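Local coordinates for protein AggB (Escherichia coli, PDB 4PHX) that is the minor subunit of aggregative adherence fimbriae type I and probably sits at the fimbrial tip and takes part in host-cell adhesion, at residues B[47-52]-B[63-68]. Residues are numbered along the deposited sequence; the frame is centred on the assembly and turned at random.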
ATOM      1  N   VAL B  47       9.680  13.957  18.595  1.00 55.01           N
ATOM      2  CA  VAL B  47      10.843  14.738  18.207  1.00 59.75           C
ATOM      3  C   VAL B  47      11.406  13.992  17.007  1.00 52.35           C
ATOM      4  O   VAL B  47      11.550  12.772  17.062  1.00 62.81           O
ATOM      5  CB  VAL B  47      11.890  14.787  19.341  1.00 58.39           C
ATOM      6  CG1 VAL B  47      11.934  13.467  20.097  1.00 54.48           C
ATOM      7  CG2 VAL B  47      13.274  15.140  18.796  1.00 53.94           C
ATOM      8  N   GLY B  48      11.676  14.674  15.900  1.00 51.80           N
ATOM      9  CA  GLY B  48      11.402  16.079  15.712  1.00 44.49           C
ATOM     10  C   GLY B  48      10.429  16.222  14.554  1.00 50.34           C
ATOM     11  O   GLY B  48      10.818  16.306  13.375  1.00 39.79           O
ATOM     12  N   HIS B  49       9.148  16.227  14.923  1.00 50.97           N
ATOM     13  CA  HIS B  49       8.029  16.463  14.026  1.00 49.20           C
ATOM     14  C   HIS B  49       7.306  17.729  14.486  1.00 48.65           C
ATOM     15  O   HIS B  49       7.081  17.928  15.682  1.00 51.38           O
ATOM     16  CB  HIS B  49       7.058  15.280  14.065  1.00 50.37           C
ATOM     17  CG  HIS B  49       7.642  14.003  13.554  1.00 51.80           C
ATOM     18  ND1 HIS B  49       7.030  13.251  12.574  1.00 45.64           N
ATOM     19  CD2 HIS B  49       8.781  13.345  13.884  1.00 48.05           C
ATOM     20  CE1 HIS B  49       7.770  12.185  12.319  1.00 49.31           C
ATOM     21  NE2 HIS B  49       8.832  12.214  13.106  1.00 48.26           N
ATOM     22  N   TYR B  50       6.905  18.559  13.535  1.00 43.29           N
ATOM     23  CA  TYR B  50       6.474  19.904  13.856  1.00 45.03           C
ATOM     24  C   TYR B  50       5.230  20.305  13.086  1.00 42.03           C
ATOM     25  O   TYR B  50       4.906  19.703  12.069  1.00 41.01           O
ATOM     26  CB  TYR B  50       7.589  20.888  13.487  1.00 41.89           C
ATOM     27  CG  TYR B  50       8.948  20.586  14.074  1.00 42.77           C
ATOM     28  CD1 TYR B  50       9.375  21.207  15.253  1.00 40.63           C
ATOM     29  CD2 TYR B  50       9.828  19.716  13.430  1.00 36.43           C
ATOM     30  CE1 TYR B  50      10.637  20.950  15.785  1.00 39.15           C
ATOM     31  CE2 TYR B  50      11.068  19.448  13.949  1.00 33.03           C
ATOM     32  CZ  TYR B  50      11.472  20.063  15.127  1.00 38.50           C
ATOM     33  OH  TYR B  50      12.715  19.797  15.636  1.00 35.90           O
ATOM     34  N   ILE B  51       4.570  21.358  13.558  1.00 43.53           N
ATOM     35  CA  ILE B  51       3.498  22.012  12.814  1.00 43.98           C
ATOM     36  C   ILE B  51       3.918  23.437  12.494  1.00 45.00           C
ATOM     37  O   ILE B  51       4.381  24.157  13.371  1.00 49.60           O
ATOM     38  CB  ILE B  51       2.199  22.075  13.645  1.00 49.87           C
ATOM     39  CG1 ILE B  51       1.631  20.674  13.874  1.00 51.28           C
ATOM     40  CG2 ILE B  51       1.180  22.974  12.963  1.00 48.73           C
ATOM     41  CD1 ILE B  51       0.530  20.311  12.900  1.00 56.88           C
ATOM     42  N   VAL B  52       3.736  23.866  11.258  1.00 43.15           N
ATOM     43  CA  VAL B  52       4.155  25.208  10.879  1.00 44.95           C
ATOM     44  C   VAL B  52       2.994  26.058  10.388  1.00 49.98           C
ATOM     45  O   VAL B  52       2.211  25.620   9.551  1.00 54.22           O
ATOM     46  CB  VAL B  52       5.227  25.158   9.765  1.00 46.83           C
ATOM     47  CG1 VAL B  52       5.614  26.558   9.325  1.00 44.86           C
ATOM     48  CG2 VAL B  52       6.435  24.398  10.244  1.00 43.00           C
ATOM     49  N   LYS B  63       2.095  19.959   8.811  1.00 43.46           N
ATOM     50  CA  LYS B  63       2.852  19.105   9.703  1.00 44.46           C
ATOM     51  C   LYS B  63       4.084  18.718   8.915  1.00 45.49           C
ATOM     52  O   LYS B  63       3.994  18.147   7.826  1.00 44.78           O
ATOM     53  CB  LYS B  63       2.088  17.820  10.060  1.00 50.47           C
ATOM     54  CG  LYS B  63       0.595  17.971  10.295  1.00 51.67           C
ATOM     55  CD  LYS B  63      -0.061  16.640  10.692  1.00 60.16           C
ATOM     56  CE  LYS B  63       0.514  16.040  11.988  1.00 60.92           C
ATOM     57  NZ  LYS B  63       0.052  16.753  13.227  1.00 61.47           N
ATOM     58  N   VAL B  64       5.248  19.024   9.456  1.00 46.86           N
ATOM     59  CA  VAL B  64       6.462  18.680   8.767  1.00 40.80           C
ATOM     60  C   VAL B  64       7.345  17.869   9.690  1.00 45.44           C
ATOM     61  O   VAL B  64       7.117  17.821  10.903  1.00 40.49           O
ATOM     62  CB  VAL B  64       7.185  19.936   8.298  1.00 41.43           C
ATOM     63  CG1 VAL B  64       6.274  20.741   7.389  1.00 36.67           C
ATOM     64  CG2 VAL B  64       7.665  20.770   9.508  1.00 36.58           C
ATOM     65  N   LYS B  65       8.338  17.206   9.106  1.00 42.24           N
ATOM     66  CA  LYS B  65       9.332  16.485   9.889  1.00 42.68           C
ATOM     67  C   LYS B  65      10.716  16.729   9.303  1.00 39.00           C
ATOM     68  O   LYS B  65      10.871  17.016   8.115  1.00 34.96           O
ATOM     69  CB  LYS B  65       9.028  14.977   9.952  1.00 41.60           C
ATOM     70  CG  LYS B  65       8.998  14.275   8.598  1.00 45.61           C
ATOM     71  CD  LYS B  65       8.796  12.749   8.728  1.00 42.90           C
ATOM     72  CE  LYS B  65       8.793  12.054   7.373  1.00 39.98           C
ATOM     73  NZ  LYS B  65       8.498  10.585   7.500  1.00 45.45           N
ATOM     74  N   ILE B  66      11.727  16.611  10.151  1.00 41.10           N
ATOM     75  CA  ILE B  66      13.074  16.922   9.727  1.00 39.41           C
ATOM     76  C   ILE B  66      14.037  15.762   9.951  1.00 33.90           C
ATOM     77  O   ILE B  66      13.965  15.045  10.935  1.00 33.04           O
ATOM     78  CB  ILE B  66      13.594  18.195  10.427  1.00 35.06           C
ATOM     79  CG1 ILE B  66      14.868  18.696   9.747  1.00 34.68           C
ATOM     80  CG2 ILE B  66      13.799  17.929  11.925  1.00 31.69           C
ATOM     81  CD1 ILE B  66      15.368  20.058  10.260  1.00 36.14           C
ATOM     82  N   GLY B  67      14.957  15.604   9.016  1.00 36.57           N
ATOM     83  CA  GLY B  67      16.008  14.615   9.150  1.00 39.77           C
ATOM     84  C   GLY B  67      16.124  13.813   7.873  1.00 38.68           C
ATOM     85  O   GLY B  67      16.574  14.330   6.859  1.00 36.82           O
ATOM     86  N   GLY B  68      15.670  12.564   7.916  1.00 42.25           N
ATOM     87  CA  GLY B  68      15.735  11.686   6.761  1.00 42.80           C
ATOM     88  C   GLY B  68      16.804  10.636   6.955  1.00 46.18           C
ATOM     89  O   GLY B  68      17.353  10.503   8.057  1.00 48.40           O
TER
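The imidazole of His49 takes the aliphatic stem of Lys65 over one face: CB of Lys65 lies 3.8 Å from the ring centroid, 15° off the normal, a CH-pi contact. With CG of Lys65 between its backbone N and carbonyl carbon (chi1 60°), the extended chain leaves the same face past the CE1 rim, CD close to CE1 of His49. The imidazole is also held by a hydrogen bond from ND1 to Asp98. On the buried face of the hairpin, CG2 of Ile66 and the carbonyl O of Val64 lie at the edge of the Tyr50 ring, CG2 3.7 Å from CE2, and the Tyr50 hydroxyl is hydrogen-bonded to the backbone N of Ile39. Ile51 and Lys63 lie alongside each other, CD1 of Ile51 3.5 Å from CG of Lys63, while the bent lysine chain brings NZ to a hydrogen bond with OD1 of Asn44. Between the non-hydrogen-bonded pairs His49-Lys65 and Ile51-Lys63, Tyr50 and Val64 form the antiparallel hydrogen-bonded pair: Tyr50 N to Val64 O is 2.7 Å and nearly straight (172°). In this Ig-like beta sandwich, strand 49-53 borders its sheet within the chain, and strand 61-67 pairs antiparallel with 90-97; Tyr50 packs on strand 34-39, Val52 on 107-117, and Val64 and Ile66 on both, in the facing sheet.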